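Local structure of methyl-coenzyme M reductase subunit beta (Methanosarcina barkeri, 1E6Y) at residues Ile20-Ile31 against Glu230-Ala238; Leu46-Ala54 against Arg68-Ala78. The protein is the beta subunit of methyl-coenzyme M reductase I, the nickel F430 enzyme that releases methane from methyl-coenzyme M with coenzyme B as reductant. All blocks are in the same frame, centred on the assembly; numbering follows the deposited sequence.

Contact 1 of 2, residues Ile20-Ile31 against Glu230-Ala238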
ATOM      1  N   ILE E  20      35.154   1.896  22.120  1.00 11.32           N
ATOM      2  CA  ILE E  20      34.145   1.951  21.065  1.00 11.64           C
ATOM      3  C   ILE E  20      32.736   1.653  21.581  1.00 11.93           C
ATOM      4  O   ILE E  20      31.752   2.115  21.006  1.00 11.29           O
ATOM      5  CB  ILE E  20      34.483   0.998  19.889  1.00 11.65           C
ATOM      6  CG1 ILE E  20      34.465  -0.458  20.352  1.00 12.38           C
ATOM      7  CG2 ILE E  20      35.838   1.360  19.298  1.00 12.43           C
ATOM      8  CD1 ILE E  20      34.519  -1.448  19.214  1.00 12.86           C
ATOM      9  N   MET E  21      32.648   0.959  22.713  1.00 11.75           N
ATOM     10  CA  MET E  21      31.359   0.686  23.349  1.00 12.46           C
ATOM     11  C   MET E  21      30.684   1.961  23.849  1.00 12.31           C
ATOM     12  O   MET E  21      29.456   2.031  23.920  1.00 11.94           O
ATOM     13  CB  MET E  21      31.536  -0.283  24.517  1.00 13.80           C
ATOM     14  CG  MET E  21      31.899  -1.692  24.098  1.00 15.71           C
ATOM     15  SD  MET E  21      30.587  -2.474  23.142  1.00 17.62           S
ATOM     16  CE  MET E  21      31.554  -3.513  22.051  1.00 18.13           C
ATOM     17  N   SER E  22      31.488   2.962  24.196  1.00 11.84           N
ATOM     18  CA  SER E  22      30.961   4.237  24.666  1.00 12.36           C
ATOM     19  C   SER E  22      30.388   5.051  23.511  1.00 11.88           C
ATOM     20  O   SER E  22      29.732   6.067  23.728  1.00 12.05           O
ATOM     21  CB  SER E  22      32.061   5.040  25.368  1.00 13.04           C
ATOM     22  OG  SER E  22      32.996   5.539  24.432  1.00 15.78           O
ATOM     23  N   LEU E  23      30.665   4.608  22.286  1.00 11.75           N
ATOM     24  CA  LEU E  23      30.171   5.266  21.079  1.00 11.46           C
ATOM     25  C   LEU E  23      28.827   4.707  20.614  1.00 11.32           C
ATOM     26  O   LEU E  23      28.236   5.221  19.662  1.00 11.31           O
ATOM     27  CB  LEU E  23      31.200   5.127  19.949  1.00 12.03           C
ATOM     28  CG  LEU E  23      32.589   5.717  20.214  1.00 11.78           C
ATOM     29  CD1 LEU E  23      33.503   5.439  19.028  1.00 11.98           C
ATOM     30  CD2 LEU E  23      32.479   7.215  20.469  1.00 12.35           C
ATOM     31  N   ALA E  24      28.361   3.641  21.262  1.00 10.46           N
ATOM     32  CA  ALA E  24      27.077   3.033  20.921  1.00 11.06           C
ATOM     33  C   ALA E  24      25.946   4.038  21.107  1.00 11.01           C
ATOM     34  O   ALA E  24      25.898   4.748  22.113  1.00 11.46           O
ATOM     35  CB  ALA E  24      26.831   1.811  21.787  1.00 11.16           C
ATOM     36  N   PRO E  25      25.015   4.110  20.138  1.00 10.48           N
ATOM     37  CA  PRO E  25      23.801   4.920  20.286  1.00 10.24           C
ATOM     38  C   PRO E  25      23.063   4.648  21.598  1.00 10.60           C
ATOM     39  O   PRO E  25      22.489   5.556  22.201  1.00 10.96           O
ATOM     40  CB  PRO E  25      22.967   4.522  19.070  1.00 10.53           C
ATOM     41  CG  PRO E  25      23.997   4.191  18.036  1.00 10.05           C
ATOM     42  CD  PRO E  25      25.081   3.478  18.807  1.00 10.03           C
ATOM     43  N   THR E  26      23.187   3.416  22.081  1.00 10.77           N
ATOM     44  CA  THR E  26      22.510   2.974  23.294  1.00 10.92           C
ATOM     45  C   THR E  26      23.223   3.407  24.583  1.00 11.07           C
ATOM     46  O   THR E  26      22.677   3.253  25.677  1.00 11.10           O
ATOM     47  CB  THR E  26      22.360   1.441  23.297  1.00 11.12           C
ATOM     48  OG1 THR E  26      23.616   0.841  22.953  1.00 10.77           O
ATOM     49  CG2 THR E  26      21.301   1.005  22.289  1.00 11.30           C
ATOM     50  N   ARG E  27      24.432   3.952  24.452  1.00 11.68           N
ATOM     51  CA  ARG E  27      25.208   4.389  25.615  1.00 11.96           C
ATOM     52  C   ARG E  27      25.652   5.838  25.523  1.00 12.86           C
ATOM     53  O   ARG E  27      25.896   6.481  26.555  1.00 13.94           O
ATOM     54  CB  ARG E  27      26.479   3.525  25.776  1.00 11.50           C
ATOM     55  CG  ARG E  27      26.172   2.071  26.046  1.00 10.32           C
ATOM     56  CD  ARG E  27      27.424   1.236  26.370  1.00 10.37           C
ATOM     57  NE  ARG E  27      27.048  -0.174  26.289  1.00  9.90           N
ATOM     58  CZ  ARG E  27      27.182  -0.909  25.162  1.00 10.32           C
ATOM     59  NH1 ARG E  27      26.766  -2.159  25.173  1.00 10.31           N
ATOM     60  NH2 ARG E  27      27.720  -0.302  24.119  1.00 10.53           N
ATOM     61  N   ASN E  28      25.848   6.336  24.306  1.00 12.90           N
ATOM     62  CA  ASN E  28      26.459   7.650  24.115  1.00 12.54           C
ATOM     63  C   ASN E  28      25.453   8.784  24.279  1.00 12.80           C
ATOM     64  O   ASN E  28      24.506   8.906  23.503  1.00 12.51           O
ATOM     65  CB  ASN E  28      27.121   7.734  22.734  1.00 12.52           C
ATOM     66  CG  ASN E  28      28.019   8.950  22.590  1.00 12.84           C
ATOM     67  OD1 ASN E  28      27.563  10.036  22.234  1.00 12.43           O
ATOM     68  ND2 ASN E  28      29.302   8.774  22.882  1.00 13.23           N
ATOM     69  N   ALA E  29      25.707   9.650  25.258  1.00 12.21           N
ATOM     70  CA  ALA E  29      24.810  10.757  25.572  1.00 12.53           C
ATOM     71  C   ALA E  29      24.698  11.773  24.436  1.00 11.88           C
ATOM     72  O   ALA E  29      23.609  12.272  24.158  1.00 12.34           O
ATOM     73  CB  ALA E  29      25.264  11.450  26.857  1.00 12.65           C
ATOM     74  N   ALA E  30      25.815  12.057  23.766  1.00 11.96           N
ATOM     75  CA  ALA E  30      25.827  13.005  22.649  1.00 11.66           C
ATOM     76  C   ALA E  30      24.991  12.512  21.467  1.00 11.46           C
ATOM     77  O   ALA E  30      24.202  13.267  20.898  1.00 11.41           O
ATOM     78  CB  ALA E  30      27.260  13.279  22.200  1.00 12.05           C
ATOM     79  N   ILE E  31      25.153  11.240  21.113  1.00 10.82           N
ATOM     80  CA  ILE E  31      24.359  10.639  20.046  1.00 10.66           C
ATOM     81  C   ILE E  31      22.873  10.608  20.406  1.00 10.37           C
ATOM     82  O   ILE E  31      22.025  10.956  19.584  1.00 10.64           O
ATOM     83  CB  ILE E  31      24.851   9.209  19.722  1.00 10.76           C
ATOM     84  CG1 ILE E  31      26.252   9.275  19.107  1.00 11.46           C
ATOM     85  CG2 ILE E  31      23.879   8.514  18.764  1.00 10.85           C
ATOM     86  CD1 ILE E  31      26.849   7.930  18.783  1.00 11.19           C
ATOM     87  N   GLU E 230      27.660  -6.045  17.723  1.00  9.46           N
ATOM     88  CA  GLU E 230      27.839  -4.721  18.307  1.00  9.92           C
ATOM     89  C   GLU E 230      29.261  -4.211  18.098  1.00 10.12           C
ATOM     90  O   GLU E 230      29.444  -3.107  17.584  1.00  9.38           O
ATOM     91  CB  GLU E 230      27.495  -4.693  19.800  1.00 11.18           C
ATOM     92  CG  GLU E 230      27.675  -3.294  20.393  1.00 11.99           C
ATOM     93  CD  GLU E 230      27.132  -3.130  21.797  1.00 12.76           C
ATOM     94  OE1 GLU E 230      27.289  -4.050  22.624  1.00 14.09           O
ATOM     95  OE2 GLU E 230      26.607  -2.036  22.091  1.00 13.81           O
ATOM     96  N   ARG E 231      30.266  -5.007  18.473  1.00  9.53           N
ATOM     97  CA  ARG E 231      31.654  -4.616  18.185  1.00 10.18           C
ATOM     98  C   ARG E 231      31.833  -4.342  16.691  1.00  9.80           C
ATOM     99  O   ARG E 231      32.443  -3.369  16.280  1.00 10.56           O
ATOM    100  CB  ARG E 231      32.620  -5.720  18.633  1.00  9.86           C
ATOM    101  CG  ARG E 231      34.076  -5.476  18.223  1.00 11.38           C
ATOM    102  CD  ARG E 231      34.992  -6.647  18.618  1.00 10.84           C
ATOM    103  NE  ARG E 231      36.376  -6.209  18.385  1.00 10.64           N
ATOM    104  CZ  ARG E 231      37.189  -6.607  17.410  1.00 11.07           C
ATOM    105  NH1 ARG E 231      38.404  -6.063  17.336  1.00 11.21           N
ATOM    106  NH2 ARG E 231      36.837  -7.527  16.517  1.00 10.91           N
ATOM    107  N   HIS E 232      31.249  -5.214  15.872  1.00 10.01           N
ATOM    108  CA  HIS E 232      31.338  -5.096  14.415  1.00 10.00           C
ATOM    109  C   HIS E 232      30.874  -3.729  13.903  1.00  9.80           C
ATOM    110  O   HIS E 232      31.594  -3.061  13.155  1.00  9.96           O
ATOM    111  CB  HIS E 232      30.510  -6.203  13.756  1.00  9.78           C
ATOM    112  CG  HIS E 232      30.720  -6.314  12.279  1.00  9.56           C
ATOM    113  ND1 HIS E 232      29.945  -5.634  11.361  1.00  9.53           N
ATOM    114  CD2 HIS E 232      31.606  -7.041  11.556  1.00  9.88           C
ATOM    115  CE1 HIS E 232      30.343  -5.940  10.140  1.00 10.34           C
ATOM    116  NE2 HIS E 232      31.349  -6.792  10.229  1.00  9.13           N
ATOM    117  N   GLN E 233      29.698  -3.290  14.347  1.00  9.23           N
ATOM    118  CA  GLN E 233      29.141  -2.023  13.883  1.00  8.84           C
ATOM    119  C   GLN E 233      29.848  -0.810  14.485  1.00  9.15           C
ATOM    120  O   GLN E 233      30.033   0.204  13.814  1.00  9.32           O
ATOM    121  CB  GLN E 233      27.640  -1.964  14.186  1.00  7.74           C
ATOM    122  CG  GLN E 233      26.818  -2.996  13.415  1.00  8.64           C
ATOM    123  CD  GLN E 233      27.098  -2.966  11.923  1.00  9.19           C
ATOM    124  OE1 GLN E 233      27.665  -3.906  11.369  1.00  8.99           O
ATOM    125  NE2 GLN E 233      26.718  -1.874  11.267  1.00  8.49           N
ATOM    126  N   LEU E 234      30.303  -0.946  15.727  1.00  9.77           N
ATOM    127  CA  LEU E 234      30.944   0.161  16.429  1.00 10.21           C
ATOM    128  C   LEU E 234      32.363   0.437  15.938  1.00 10.59           C
ATOM    129  O   LEU E 234      32.809   1.581  15.953  1.00 10.45           O
ATOM    130  CB  LEU E 234      30.944  -0.094  17.938  1.00 11.20           C
ATOM    131  CG  LEU E 234      29.565   0.000  18.596  1.00 11.64           C
ATOM    132  CD1 LEU E 234      29.683  -0.263  20.085  1.00 13.26           C
ATOM    133  CD2 LEU E 234      28.967   1.373  18.343  1.00 12.22           C
ATOM    134  N   LEU E 235      33.056  -0.598  15.468  1.00 10.43           N
ATOM    135  CA  LEU E 235      34.325  -0.399  14.772  1.00 10.88           C
ATOM    136  C   LEU E 235      34.102   0.384  13.475  1.00 11.03           C
ATOM    137  O   LEU E 235      34.850   1.311  13.167  1.00 10.55           O
ATOM    138  CB  LEU E 235      34.987  -1.746  14.466  1.00 11.61           C
ATOM    139  CG  LEU E 235      35.667  -2.445  15.649  1.00 11.00           C
ATOM    140  CD1 LEU E 235      36.022  -3.868  15.260  1.00 12.03           C
ATOM    141  CD2 LEU E 235      36.911  -1.676  16.071  1.00 11.86           C
ATOM    142  N   GLY E 236      33.017   0.065  12.774  1.00 10.69           N
ATOM    143  CA  GLY E 236      32.638   0.826  11.595  1.00 11.08           C
ATOM    144  C   GLY E 236      32.310   2.276  11.908  1.00 10.84           C
ATOM    145  O   GLY E 236      32.844   3.190  11.276  1.00 10.87           O
ATOM    146  N   LEU E 237      31.463   2.491  12.912  1.00 10.92           N
ATOM    147  CA  LEU E 237      31.122   3.840  13.358  1.00 11.15           C
ATOM    148  C   LEU E 237      32.363   4.641  13.756  1.00 10.89           C
ATOM    149  O   LEU E 237      32.544   5.776  13.311  1.00 10.78           O
ATOM    150  CB  LEU E 237      30.146   3.780  14.540  1.00 11.30           C
ATOM    151  CG  LEU E 237      29.779   5.111  15.209  1.00 11.68           C
ATOM    152  CD1 LEU E 237      29.073   6.026  14.223  1.00 12.09           C
ATOM    153  CD2 LEU E 237      28.891   4.847  16.404  1.00 12.12           C
ATOM    154  N   ALA E 238      33.218   4.043  14.581  1.00 10.79           N
ATOM    155  CA  ALA E 238      34.411   4.727  15.076  1.00 10.82           C
ATOM    156  C   ALA E 238      35.359   5.111  13.942  1.00 10.36           C
ATOM    157  O   ALA E 238      35.765   6.268  13.828  1.00 10.67           O
ATOM    158  CB  ALA E 238      35.137   3.847  16.087  1.00 10.57           C
TER
HETATM  159  O   HOH W   1      24.022  -1.830  22.680  1.00 13.44           O
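Leu234, on the helical segment 230-238, pushes into the 3-10 turn 20-23 and the loop behind it. Leu234 CB lies 4.0 Å from Ile20 CD1. Leu234 CG faces Ile20 O, and there the chain forks: Leu234 CD1 sits 3.3 Å from Ile20 O and also packs on Met21 CA and Ala24 CB, while Leu234 CD2 goes to the next bend of the loop and rests 3.6 Å from Ala24 CA. With CG1 set between backbone N and carbonyl carbon (chi1 64°), Ile20 sends CD1 to Leu235 CG and CG2 to the methyl of Ala238. Leu23 closes the other end, its CD1 3.7 Å from Ala238 CB and its carbonyl oxygen beside Leu237 CD2.

At the polar edge Arg27 and Glu230 reach for each other from opposite directions in a salt bridge. The bond from Arg27 NH2 to Glu230 OE2 is 2.9 Å long but bent, and meets OE2 from above the carboxylate plane; the guanidinium and carboxylate planes are 39° apart. The two bonds from NH1 to the carboxylate are weak. Arg27 NH2 also donates to Met21 O at 2.9 Å, tying the guanidinium back to the 3-10 turn, and NH1 is taken by Val91 O of the second subunit, another copy of this protein. A water donates to Glu230 OE2 and hydrogen-bonds Thr26 OG1, so Glu230 OE2 has a water as well as Arg27 for partners. Met21 SD lies 3.7 Å from Glu230 OE1.

Beyond the loop, Asn28 OD1 accepts from Ile31 N in the carbonyl plane, on a lone pair, as the N-cap of helix 29-40. This is loop-on-helix packing: the link from the N-terminal hairpin strand 13-19 to helix 29-40 lies against helix 228-241, joining the N- and C-terminal family regions beside the subunit interface.

Contact 2 of 2, residues Leu46-Ala54 against Arg68-Ala78; sequences LAGIQGALA and RGLNYDIVGNA
Residues 69-73 run extended, antiparallel to helix 46-54, before the chain turns helical at Ile74-Gly76; the register goes from Gly69 beside Ala54 to Val75 beside Ala47, where CA atoms are 6.0 Å apart. This is the loop between helices 46-55 and 78-89 folding back along the first of them. Gln50 carries the middle. Its extended side chain, CG anti to the backbone N (chi1 -177°), passes Tyr72 O and places Gln50 OE1 2.9 Å from Val75 N in a straight bond nearly along the C=O axis. On its other arm, NE2 shares a water with Asp73 OD1, and that same OD1 accepts from Gly76 N in an Asx motif.

Ile74 packs against the helix beside Gln50: CG1 lies 3.7 Å from Gln50 CB, CG2 packs on Leu46 CB, and CD1 meets Leu53 CD1. Leu53 crosses the Tyr72 side chain at about a right angle, its CD1 3.6 Å from Tyr72 CD2. That ring also stacks with Phe142, and its hydroxyl is hydrogen-bonded with Thr144 OG1. Ile138 of helix 125-141 touches Ile49, Tyr72 and Ile74, placing the apolar side of the contact against that helix.

Near the helix end, Leu53 O accepts from Leu70 N at 2.9 Å, the donor standing 49° out of the carbonyl plane, and a water linked to Arg68 O donates to the same oxygen.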
ATOM      1  N   LEU E  46       6.897  29.776   7.362  1.00 13.63           N
ATOM      2  CA  LEU E  46       5.925  30.843   7.587  1.00 14.15           C
ATOM      3  C   LEU E  46       5.609  31.601   6.305  1.00 13.95           C
ATOM      4  O   LEU E  46       4.460  31.974   6.063  1.00 13.88           O
ATOM      5  CB  LEU E  46       6.448  31.819   8.641  1.00 14.50           C
ATOM      6  CG  LEU E  46       6.667  31.272  10.051  1.00 14.30           C
ATOM      7  CD1 LEU E  46       7.074  32.414  10.970  1.00 15.15           C
ATOM      8  CD2 LEU E  46       5.397  30.604  10.556  1.00 14.43           C
ATOM      9  N   ALA E  47       6.637  31.847   5.498  1.00 13.58           N
ATOM     10  CA  ALA E  47       6.449  32.463   4.189  1.00 13.91           C
ATOM     11  C   ALA E  47       5.541  31.592   3.321  1.00 13.60           C
ATOM     12  O   ALA E  47       4.635  32.096   2.656  1.00 13.83           O
ATOM     13  CB  ALA E  47       7.798  32.674   3.505  1.00 13.67           C
ATOM     14  N   GLY E  48       5.740  30.277   3.403  1.00 13.31           N
ATOM     15  CA  GLY E  48       4.915  29.342   2.657  1.00 12.84           C
ATOM     16  C   GLY E  48       3.460  29.360   3.082  1.00 12.41           C
ATOM     17  O   GLY E  48       2.565  29.327   2.239  1.00 12.12           O
ATOM     18  N   ILE E  49       3.220  29.400   4.391  1.00 12.43           N
ATOM     19  CA  ILE E  49       1.863  29.495   4.920  1.00 12.62           C
ATOM     20  C   ILE E  49       1.183  30.768   4.421  1.00 12.64           C
ATOM     21  O   ILE E  49       0.067  30.717   3.907  1.00 13.05           O
ATOM     22  CB  ILE E  49       1.854  29.486   6.472  1.00 13.03           C
ATOM     23  CG1 ILE E  49       2.321  28.124   6.989  1.00 12.55           C
ATOM     24  CG2 ILE E  49       0.455  29.784   6.997  1.00 13.06           C
ATOM     25  CD1 ILE E  49       2.624  28.101   8.460  1.00 12.63           C
ATOM     26  N   GLN E  50       1.891  31.894   4.513  1.00 13.27           N
ATOM     27  CA  GLN E  50       1.355  33.183   4.089  1.00 13.19           C
ATOM     28  C   GLN E  50       0.964  33.175   2.613  1.00 12.73           C
ATOM     29  O   GLN E  50      -0.135  33.599   2.254  1.00 13.44           O
ATOM     30  CB  GLN E  50       2.374  34.294   4.350  1.00 14.11           C
ATOM     31  CG  GLN E  50       1.868  35.687   4.006  1.00 15.01           C
ATOM     32  CD  GLN E  50       2.767  36.784   4.537  1.00 16.74           C
ATOM     33  OE1 GLN E  50       3.436  36.619   5.555  1.00 17.53           O
ATOM     34  NE2 GLN E  50       2.777  37.921   3.852  1.00 18.34           N
ATOM     35  N   GLY E  51       1.848  32.644   1.772  1.00 12.36           N
ATOM     36  CA  GLY E  51       1.549  32.517   0.356  1.00 12.59           C
ATOM     37  C   GLY E  51       0.382  31.585   0.082  1.00 12.50           C
ATOM     38  O   GLY E  51      -0.499  31.904  -0.720  1.00 12.70           O
ATOM     39  N   ALA E  52       0.353  30.452   0.781  1.00 12.43           N
ATOM     40  CA  ALA E  52      -0.726  29.478   0.642  1.00 12.31           C
ATOM     41  C   ALA E  52      -2.075  30.069   1.048  1.00 12.56           C
ATOM     42  O   ALA E  52      -3.083  29.848   0.371  1.00 12.43           O
ATOM     43  CB  ALA E  52      -0.423  28.243   1.480  1.00 12.46           C
ATOM     44  N   LEU E  53      -2.088  30.825   2.143  1.00 12.77           N
ATOM     45  CA  LEU E  53      -3.307  31.474   2.619  1.00 13.08           C
ATOM     46  C   LEU E  53      -3.855  32.448   1.587  1.00 13.36           C
ATOM     47  O   LEU E  53      -5.055  32.462   1.316  1.00 13.93           O
ATOM     48  CB  LEU E  53      -3.042  32.221   3.926  1.00 13.07           C
ATOM     49  CG  LEU E  53      -2.907  31.373   5.188  1.00 12.96           C
ATOM     50  CD1 LEU E  53      -2.385  32.232   6.325  1.00 12.75           C
ATOM     51  CD2 LEU E  53      -4.254  30.767   5.543  1.00 13.30           C
ATOM     52  N   ALA E  54      -2.962  33.224   0.981  1.00 13.89           N
ATOM     53  CA  ALA E  54      -3.358  34.268   0.043  1.00 14.38           C
ATOM     54  C   ALA E  54      -3.857  33.701  -1.283  1.00 14.49           C
ATOM     55  O   ALA E  54      -4.844  34.186  -1.835  1.00 15.09           O
ATOM     56  CB  ALA E  54      -2.192  35.218  -0.202  1.00 13.85           C
ATOM     57  N   ARG E  68     -11.026  31.778  -1.778  1.00 13.30           N
ATOM     58  CA  ARG E  68     -11.022  31.571  -0.330  1.00 13.93           C
ATOM     59  C   ARG E  68      -9.785  32.247   0.268  1.00 13.76           C
ATOM     60  O   ARG E  68      -9.229  31.808   1.269  1.00 14.27           O
ATOM     61  CB  ARG E  68     -11.086  30.088   0.001  1.00 13.38           C
ATOM     62  CG  ARG E  68     -12.256  29.289  -0.561  1.00 13.69           C
ATOM     63  CD  ARG E  68     -13.592  29.810  -0.007  1.00 13.35           C
ATOM     64  NE  ARG E  68     -13.517  29.773   1.456  1.00 13.72           N
ATOM     65  CZ  ARG E  68     -13.607  28.696   2.212  1.00 14.55           C
ATOM     66  NH1 ARG E  68     -13.496  28.791   3.537  1.00 13.90           N
ATOM     67  NH2 ARG E  68     -13.816  27.485   1.697  1.00 13.40           N
ATOM     68  N   GLY E  69      -9.314  33.282  -0.424  1.00 13.96           N
ATOM     69  CA  GLY E  69      -8.071  33.935  -0.055  1.00 14.66           C
ATOM     70  C   GLY E  69      -8.100  34.610   1.301  1.00 14.81           C
ATOM     71  O   GLY E  69      -9.087  35.251   1.668  1.00 15.09           O
ATOM     72  N   LEU E  70      -7.037  34.404   2.073  1.00 14.68           N
ATOM     73  CA  LEU E  70      -6.859  35.078   3.354  1.00 15.02           C
ATOM     74  C   LEU E  70      -5.517  35.801   3.359  1.00 15.30           C
ATOM     75  O   LEU E  70      -4.477  35.196   3.099  1.00 14.50           O
ATOM     76  CB  LEU E  70      -6.912  34.068   4.508  1.00 14.97           C
ATOM     77  CG  LEU E  70      -8.221  33.295   4.710  1.00 15.55           C
ATOM     78  CD1 LEU E  70      -8.023  32.230   5.773  1.00 15.05           C
ATOM     79  CD2 LEU E  70      -9.340  34.248   5.110  1.00 15.87           C
ATOM     80  N   ASN E  71      -5.554  37.108   3.591  1.00 15.70           N
ATOM     81  CA  ASN E  71      -4.347  37.927   3.576  1.00 17.03           C
ATOM     82  C   ASN E  71      -3.864  38.217   4.990  1.00 17.07           C
ATOM     83  O   ASN E  71      -4.266  39.203   5.611  1.00 16.86           O
ATOM     84  CB  ASN E  71      -4.606  39.236   2.825  1.00 18.29           C
ATOM     85  CG  ASN E  71      -5.074  39.003   1.407  1.00 20.09           C
ATOM     86  OD1 ASN E  71      -4.473  38.226   0.665  1.00 21.24           O
ATOM     87  ND2 ASN E  71      -6.191  39.621   1.041  1.00 21.38           N
ATOM     88  N   TYR E  72      -3.077  37.287   5.523  1.00 17.07           N
ATOM     89  CA  TYR E  72      -2.510  37.419   6.859  1.00 16.73           C
ATOM     90  C   TYR E  72      -1.020  37.695   6.732  1.00 17.20           C
ATOM     91  O   TYR E  72      -0.323  37.039   5.955  1.00 16.84           O
ATOM     92  CB  TYR E  72      -2.709  36.129   7.660  1.00 16.11           C
ATOM     93  CG  TYR E  72      -4.149  35.720   7.892  1.00 15.83           C
ATOM     94  CD1 TYR E  72      -5.200  36.623   7.706  1.00 15.73           C
ATOM     95  CD2 TYR E  72      -4.457  34.438   8.343  1.00 15.91           C
ATOM     96  CE1 TYR E  72      -6.519  36.257   7.967  1.00 16.39           C
ATOM     97  CE2 TYR E  72      -5.767  34.065   8.612  1.00 15.48           C
ATOM     98  CZ  TYR E  72      -6.792  34.976   8.425  1.00 15.62           C
ATOM     99  OH  TYR E  72      -8.083  34.603   8.711  1.00 15.18           O
ATOM    100  N   ASP E  73      -0.529  38.652   7.510  1.00 17.51           N
ATOM    101  CA  ASP E  73       0.897  38.940   7.522  1.00 17.84           C
ATOM    102  C   ASP E  73       1.608  38.020   8.510  1.00 17.67           C
ATOM    103  O   ASP E  73       1.901  38.411   9.639  1.00 17.99           O
ATOM    104  CB  ASP E  73       1.140  40.407   7.887  1.00 18.75           C
ATOM    105  CG  ASP E  73       2.579  40.839   7.650  1.00 19.80           C
ATOM    106  OD1 ASP E  73       3.360  40.071   7.047  1.00 20.05           O
ATOM    107  OD2 ASP E  73       2.930  41.958   8.072  1.00 21.31           O
ATOM    108  N   ILE E  74       1.864  36.790   8.077  1.00 17.10           N
ATOM    109  CA  ILE E  74       2.501  35.791   8.927  1.00 16.56           C
ATOM    110  C   ILE E  74       3.948  36.178   9.231  1.00 16.54           C
ATOM    111  O   ILE E  74       4.353  36.226  10.392  1.00 16.79           O
ATOM    112  CB  ILE E  74       2.486  34.394   8.258  1.00 16.26           C
ATOM    113  CG1 ILE E  74       1.060  34.028   7.823  1.00 15.95           C
ATOM    114  CG2 ILE E  74       3.055  33.350   9.212  1.00 15.83           C
ATOM    115  CD1 ILE E  74       0.060  33.927   8.961  1.00 15.48           C
ATOM    116  N   VAL E  75       4.702  36.500   8.184  1.00 16.80           N
ATOM    117  CA  VAL E  75       6.117  36.829   8.314  1.00 17.23           C
ATOM    118  C   VAL E  75       6.340  38.108   9.128  1.00 17.59           C
ATOM    119  O   VAL E  75       7.238  38.165   9.970  1.00 17.58           O
ATOM    120  CB  VAL E  75       6.773  36.970   6.916  1.00 17.10           C
ATOM    121  CG1 VAL E  75       8.217  37.447   7.045  1.00 17.06           C
ATOM    122  CG2 VAL E  75       6.728  35.632   6.190  1.00 17.26           C
ATOM    123  N   GLY E  76       5.480  39.102   8.924  1.00 18.09           N
ATOM    124  CA  GLY E  76       5.602  40.355   9.650  1.00 18.61           C
ATOM    125  C   GLY E  76       5.273  40.242  11.127  1.00 19.16           C
ATOM    126  O   GLY E  76       5.586  41.141  11.910  1.00 19.89           O
ATOM    127  N   ASN E  77       4.643  39.135  11.508  1.00 18.45           N
ATOM    128  CA  ASN E  77       4.287  38.880  12.900  1.00 18.13           C
ATOM    129  C   ASN E  77       5.030  37.657  13.436  1.00 17.75           C
ATOM    130  O   ASN E  77       4.615  37.058  14.428  1.00 17.46           O
ATOM    131  CB  ASN E  77       2.775  38.664  13.024  1.00 18.50           C
ATOM    132  CG  ASN E  77       1.986  39.947  12.856  1.00 19.29           C
ATOM    133  OD1 ASN E  77       1.861  40.735  13.790  1.00 20.73           O
ATOM    134  ND2 ASN E  77       1.468  40.174  11.656  1.00 19.63           N
ATOM    135  N   ALA E  78       6.166  37.344  12.819  1.00 17.84           N
ATOM    136  CA  ALA E  78       6.907  36.114  13.101  1.00 17.85           C
ATOM    137  C   ALA E  78       7.318  35.961  14.564  1.00 18.31           C
ATOM    138  O   ALA E  78       7.281  34.858  15.110  1.00 17.78           O
ATOM    139  CB  ALA E  78       8.136  36.029  12.208  1.00 17.58           C
TER
HETATM  140  O   HOH W   2      -1.842  35.450   3.492  1.00 15.98           O
HETATM  141  O   HOH W   3       4.965  40.182   4.815  1.00 46.17           O
HETATM  142  O   HOH W   4      -6.799  30.539   0.396  1.00 14.46           O
HETATM  143  O   HOH W   5      -5.920  36.651  -1.177  1.00 23.01           O

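The two contacts lie on opposite sides of the chain's centre, about 27 Å apart at their nearest atoms, with contact 2 nested in the loop that contact 1 closes. Contact 1 is buried and joins distant pieces of sequence: aliphatic packing dominates, and its one charged pair lies next to the second subunit. Contact 2 is local, a helix with the chain that returns along it, and only partly buried. There, backbone N-H groups, an amide and several waters do the polar work, with apolar packing on the inner side. They share no helix or strand, although helix 29-40 and strand 41-45 lead from segment 20-31 to segment 46-54.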